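Long-range contacts in octaprenyl-diphosphate synthase (Roseobacter denitrificans, PDB 4JXN), which probably makes octaprenyl diphosphate, the side-chain precursor of ubiquinone and menaquinone, by adding five isopentenyl diphosphate units to farnesyl diphosphate with magnesium as cofactor: residues 299-303 / 329-333; 209-213 / 322-326. One frame throughout, in Å; residues are numbered along the deposited sequence.

Contact 1 (299-303 / 329-333); sequences ARTQA and VVERI
Val330 and Ile333 press against Ala299, Arg300 and Ala303 where helix 291-309 meets the last modelled residues of the chain, in the all-helical isoprenoid synthase fold. Ala299 and Ala303 lie one turn apart on the same side of their helix, and their small methyls let the branched side chains opposite come close to the backbone. Val330 sits by the second alanine. Val330 CG1 lies 3.8 Å and Val330 CG2 4.0 Å from Ala303 CB, so both branches straddle one carbon. Val330 CG1 also approaches Ala299 O at 3.9 Å, a van der Waals contact only, for a methyl has no polar hydrogen to offer; the carbonyl's bond comes from Ala303 N.

From Val330 to Ile333 the chain makes a type I turn, with Ile333 N bonded to Val330 O at 3.3 Å, and this fold-back brings Ile333 to the first alanine. With chi1 at 61°, CG1 of Ile333 lies between the backbone N and the carbonyl carbon, and the extended chi2 of 174° carries CD1 outward to the helix. Ile333 also touches Gln227 in a loop, and Ala299 rests on Ile219 of helix 200-224.

Arg300 suits the exposed margin: its aliphatic stem flanks Ile333 while the charged end swings in beside the carbonyl of that residue. The chain bends at chi3 (-83°), and the guanidinium meets Ile333 O edge-on, near its own plane. Arg300 NH1 is 3.4 Å from Ile333 O, but the angle is too poor for a hydrogen bond. The closest apolar approach is methyl to methyl, Ile333 CD1 to Ala299 CB at 3.6 Å.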
loop_
_atom_site.group_PDB
_atom_site.type_symbol
_atom_site.label_atom_id
_atom_site.label_comp_id
_atom_site.label_asym_id
_atom_site.label_seq_id
_atom_site.Cartn_x
_atom_site.Cartn_y
_atom_site.Cartn_z
ATOM N N ALA A 299 21.167 17.072 -15.907
ATOM C CA ALA A 299 20.270 16.298 -16.776
ATOM C C ALA A 299 21.021 15.577 -17.908
ATOM O O ALA A 299 20.931 14.360 -18.045
ATOM C CB ALA A 299 19.186 17.182 -17.359
ATOM N N ARG A 300 21.758 16.335 -18.711
ATOM C CA ARG A 300 22.473 15.767 -19.854
ATOM C C ARG A 300 23.514 14.714 -19.427
ATOM O O ARG A 300 23.718 13.699 -20.110
ATOM C CB ARG A 300 23.118 16.886 -20.677
ATOM C CG ARG A 300 22.104 17.777 -21.393
ATOM C CD ARG A 300 22.772 18.721 -22.385
ATOM N NE ARG A 300 23.286 19.920 -21.730
ATOM C CZ ARG A 300 22.646 21.086 -21.664
ATOM N NH1 ARG A 300 21.452 21.244 -22.228
ATOM N NH2 ARG A 300 23.209 22.107 -21.025
ATOM N N THR A 301 24.131 14.943 -18.268
ATOM C CA THR A 301 25.200 14.086 -17.751
ATOM C C THR A 301 24.678 12.723 -17.282
ATOM O O THR A 301 25.283 11.675 -17.528
ATOM C CB THR A 301 25.947 14.811 -16.610
ATOM O OG1 THR A 301 26.682 15.916 -17.154
ATOM C CG2 THR A 301 26.890 13.884 -15.881
ATOM N N GLN A 302 23.551 12.744 -16.593
ATOM C CA GLN A 302 22.885 11.513 -16.199
ATOM C C GLN A 302 22.368 10.730 -17.399
ATOM O O GLN A 302 22.459 9.510 -17.435
ATOM C CB GLN A 302 21.737 11.840 -15.280
ATOM C CG GLN A 302 22.200 12.399 -13.952
ATOM C CD GLN A 302 22.557 11.309 -12.965
ATOM O OE1 GLN A 302 22.309 10.124 -13.199
ATOM N NE2 GLN A 302 23.121 11.709 -11.841
ATOM N N ALA A 303 21.817 11.431 -18.377
ATOM C CA ALA A 303 21.389 10.787 -19.619
ATOM C C ALA A 303 22.552 10.125 -20.376
ATOM O O ALA A 303 22.386 9.071 -20.988
ATOM C CB ALA A 303 20.684 11.786 -20.509
ATOM N N VAL A 329 14.637 11.526 -23.639
ATOM C CA VAL A 329 14.283 12.098 -22.340
ATOM C C VAL A 329 14.824 13.530 -22.185
ATOM O O VAL A 329 14.180 14.367 -21.568
ATOM C CB VAL A 329 14.743 11.209 -21.161
ATOM C CG1 VAL A 329 14.704 11.969 -19.846
ATOM C CG2 VAL A 329 13.864 9.969 -21.062
ATOM N N VAL A 330 15.986 13.822 -22.754
ATOM C CA VAL A 330 16.563 15.163 -22.614
ATOM C C VAL A 330 16.383 16.062 -23.844
ATOM O O VAL A 330 16.931 17.161 -23.886
ATOM C CB VAL A 330 18.060 15.100 -22.221
ATOM C CG1 VAL A 330 18.199 14.660 -20.769
ATOM C CG2 VAL A 330 18.840 14.174 -23.151
ATOM N N GLU A 331 15.601 15.628 -24.830
ATOM C CA GLU A 331 15.462 16.406 -26.071
ATOM C C GLU A 331 14.813 17.784 -25.846
ATOM O O GLU A 331 15.157 18.746 -26.534
ATOM C CB GLU A 331 14.690 15.626 -27.141
ATOM C CG GLU A 331 13.177 15.604 -26.966
ATOM C CD GLU A 331 12.467 15.100 -28.201
ATOM O OE1 GLU A 331 11.622 14.192 -28.063
ATOM O OE2 GLU A 331 12.761 15.612 -29.310
ATOM N N ARG A 332 13.897 17.873 -24.878
ATOM C CA ARG A 332 13.169 19.117 -24.590
ATOM C C ARG A 332 13.979 20.195 -23.855
ATOM O O ARG A 332 13.426 21.234 -23.501
ATOM C CB ARG A 332 11.886 18.821 -23.805
ATOM C CG ARG A 332 10.779 18.208 -24.648
ATOM C CD ARG A 332 9.526 18.001 -23.817
ATOM N NE ARG A 332 9.740 17.000 -22.772
ATOM C CZ ARG A 332 8.902 16.748 -21.768
ATOM N NH1 ARG A 332 7.762 17.423 -21.633
ATOM N NH2 ARG A 332 9.208 15.810 -20.883
ATOM N N ILE A 333 15.268 19.953 -23.622
ATOM C CA ILE A 333 16.160 20.971 -23.067
ATOM C C ILE A 333 17.359 21.155 -23.990
ATOM O O ILE A 333 18.383 21.693 -23.579
ATOM C CB ILE A 333 16.634 20.605 -21.637
ATOM C CG1 ILE A 333 17.426 19.286 -21.632
ATOM C CG2 ILE A 333 15.436 20.510 -20.702
ATOM C CD1 ILE A 333 18.050 18.918 -20.304
#

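Contact 2 (209-213 / 322-326); sequences YGDAL and LVDLA
Tyr209 reaches across from helix 200-224 to Leu322 on helix 317-330, two nearly parallel helices of the isoprenoid synthase fold whose short segments have axes 11.5 Å apart at 18°. CG of the tyrosine is anti to the backbone N (chi1 177°), which lets the ring span the gap to helix 317-330, and its OH donates to Leu322 O. The modelled Tyr209 OH to Leu322 O distance of 2.4 Å is very short, and its exact value doubtful. That carbonyl also accepts Ala326 N within its helix. Leu322 CD1 lies over one ring face toward the rim, 4.1 Å from Tyr209 CE2. Phenylalanine in place of the tyrosine would keep the ring but would probably leave Leu322 O with its intrahelical partner alone and the ring untethered.

On this inner side Leu61 touches Tyr209, Leu213 and Leu325. The far side of helix 317-330 is looser: Val323 and Asp324 point away and are partly exposed, the aspartate making a weak, long ion pair with Arg14. Back inside, the side chains of Leu213 and Leu325 cross at about a right angle, with Leu213 CD2 4.0 Å from Leu325 CD2, and Leu213 CD1 lies 3.8 Å from Ala326 CA.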
loop_
_atom_site.group_PDB
_atom_site.type_symbol
_atom_site.label_atom_id
_atom_site.label_comp_id
_atom_site.label_asym_id
_atom_site.label_seq_id
_atom_site.Cartn_x
_atom_site.Cartn_y
_atom_site.Cartn_z
ATOM N N TYR A 209 21.250 1.858 -15.874
ATOM C CA TYR A 209 20.489 2.539 -16.931
ATOM C C TYR A 209 19.205 3.195 -16.410
ATOM O O TYR A 209 18.966 4.370 -16.660
ATOM C CB TYR A 209 20.112 1.577 -18.030
ATOM C CG TYR A 209 19.262 2.203 -19.097
ATOM C CD1 TYR A 209 19.828 2.976 -20.087
ATOM C CD2 TYR A 209 17.886 2.042 -19.100
ATOM C CE1 TYR A 209 19.053 3.581 -21.060
ATOM C CE2 TYR A 209 17.100 2.642 -20.067
ATOM C CZ TYR A 209 17.690 3.412 -21.050
ATOM O OH TYR A 209 16.918 3.993 -22.041
ATOM N N GLY A 210 18.387 2.425 -15.705
ATOM C CA GLY A 210 17.102 2.898 -15.242
ATOM C C GLY A 210 17.228 3.963 -14.164
ATOM O O GLY A 210 16.432 4.887 -14.100
ATOM N N ASP A 211 18.231 3.836 -13.308
ATOM C CA ASP A 211 18.451 4.823 -12.260
ATOM C C ASP A 211 18.837 6.156 -12.893
ATOM O O ASP A 211 18.210 7.190 -12.639
ATOM C CB ASP A 211 19.523 4.334 -11.275
ATOM C CG ASP A 211 19.893 5.383 -10.229
ATOM O OD1 ASP A 211 19.061 5.725 -9.357
ATOM O OD2 ASP A 211 21.043 5.860 -10.273
ATOM N N ALA A 212 19.842 6.129 -13.758
ATOM C CA ALA A 212 20.299 7.364 -14.383
ATOM C C ALA A 212 19.205 7.973 -15.241
ATOM O O ALA A 212 19.035 9.184 -15.234
ATOM C CB ALA A 212 21.544 7.127 -15.201
ATOM N N LEU A 213 18.467 7.134 -15.969
ATOM C CA LEU A 213 17.371 7.613 -16.815
ATOM C C LEU A 213 16.261 8.255 -15.994
ATOM O O LEU A 213 15.634 9.206 -16.450
ATOM C CB LEU A 213 16.766 6.477 -17.650
ATOM C CG LEU A 213 15.713 6.847 -18.711
ATOM C CD1 LEU A 213 16.355 7.572 -19.890
ATOM C CD2 LEU A 213 14.943 5.621 -19.189
ATOM N N LEU A 322 16.913 1.876 -26.287
ATOM C CA LEU A 322 17.196 2.410 -24.952
ATOM C C LEU A 322 18.190 3.570 -24.964
ATOM O O LEU A 322 18.167 4.425 -24.071
ATOM C CB LEU A 322 17.739 1.299 -24.060
ATOM C CG LEU A 322 16.797 0.158 -23.626
ATOM C CD1 LEU A 322 17.414 -0.613 -22.478
ATOM C CD2 LEU A 322 15.416 0.655 -23.229
ATOM N N VAL A 323 19.078 3.561 -25.955
ATOM C CA VAL A 323 20.020 4.658 -26.209
ATOM C C VAL A 323 19.244 5.886 -26.686
ATOM O O VAL A 323 19.330 6.949 -26.077
ATOM C CB VAL A 323 21.097 4.235 -27.241
ATOM C CG1 VAL A 323 21.983 5.409 -27.633
ATOM C CG2 VAL A 323 21.945 3.077 -26.703
ATOM N N ASP A 324 18.461 5.710 -27.754
ATOM C CA ASP A 324 17.560 6.743 -28.263
ATOM C C ASP A 324 16.655 7.314 -27.160
ATOM O O ASP A 324 16.392 8.515 -27.124
ATOM C CB ASP A 324 16.693 6.189 -29.410
ATOM C CG ASP A 324 17.514 5.741 -30.623
ATOM O OD1 ASP A 324 18.656 6.216 -30.796
ATOM O OD2 ASP A 324 17.016 4.909 -31.415
ATOM N N LEU A 325 16.185 6.445 -26.269
ATOM C CA LEU A 325 15.328 6.856 -25.158
ATOM C C LEU A 325 16.077 7.804 -24.248
ATOM O O LEU A 325 15.498 8.750 -23.726
ATOM C CB LEU A 325 14.860 5.633 -24.354
ATOM C CG LEU A 325 13.882 5.881 -23.195
ATOM C CD1 LEU A 325 12.710 6.780 -23.577
ATOM C CD2 LEU A 325 13.368 4.541 -22.693
ATOM N N ALA A 326 17.365 7.542 -24.050
ATOM C CA ALA A 326 18.185 8.385 -23.175
ATOM C C ALA A 326 18.304 9.799 -23.759
ATOM O O ALA A 326 18.208 10.794 -23.036
ATOM C CB ALA A 326 19.558 7.763 -22.967
#

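From the N terminus, the chain first passes through 209-213 on helix 200-224, then 299-303 on helix 291-309, and finally 322-326 and 329-333 near its C-terminal end. Contact 2 closes a long loop of 108 intervening residues, contact 1 a short one of 25, and because their segments alternate the two loops cross and neither nests inside the other. Helix 317-330 is common to both, so it is joined to helix 200-224 and to helix 291-309 at centres about 10 Å apart. The contacts also meet directly: Val329 CG2 packs 3.7 Å from Leu213 CD1, and Gln302 O lies 3.4 Å from Ala212 CB, bringing all three helices together.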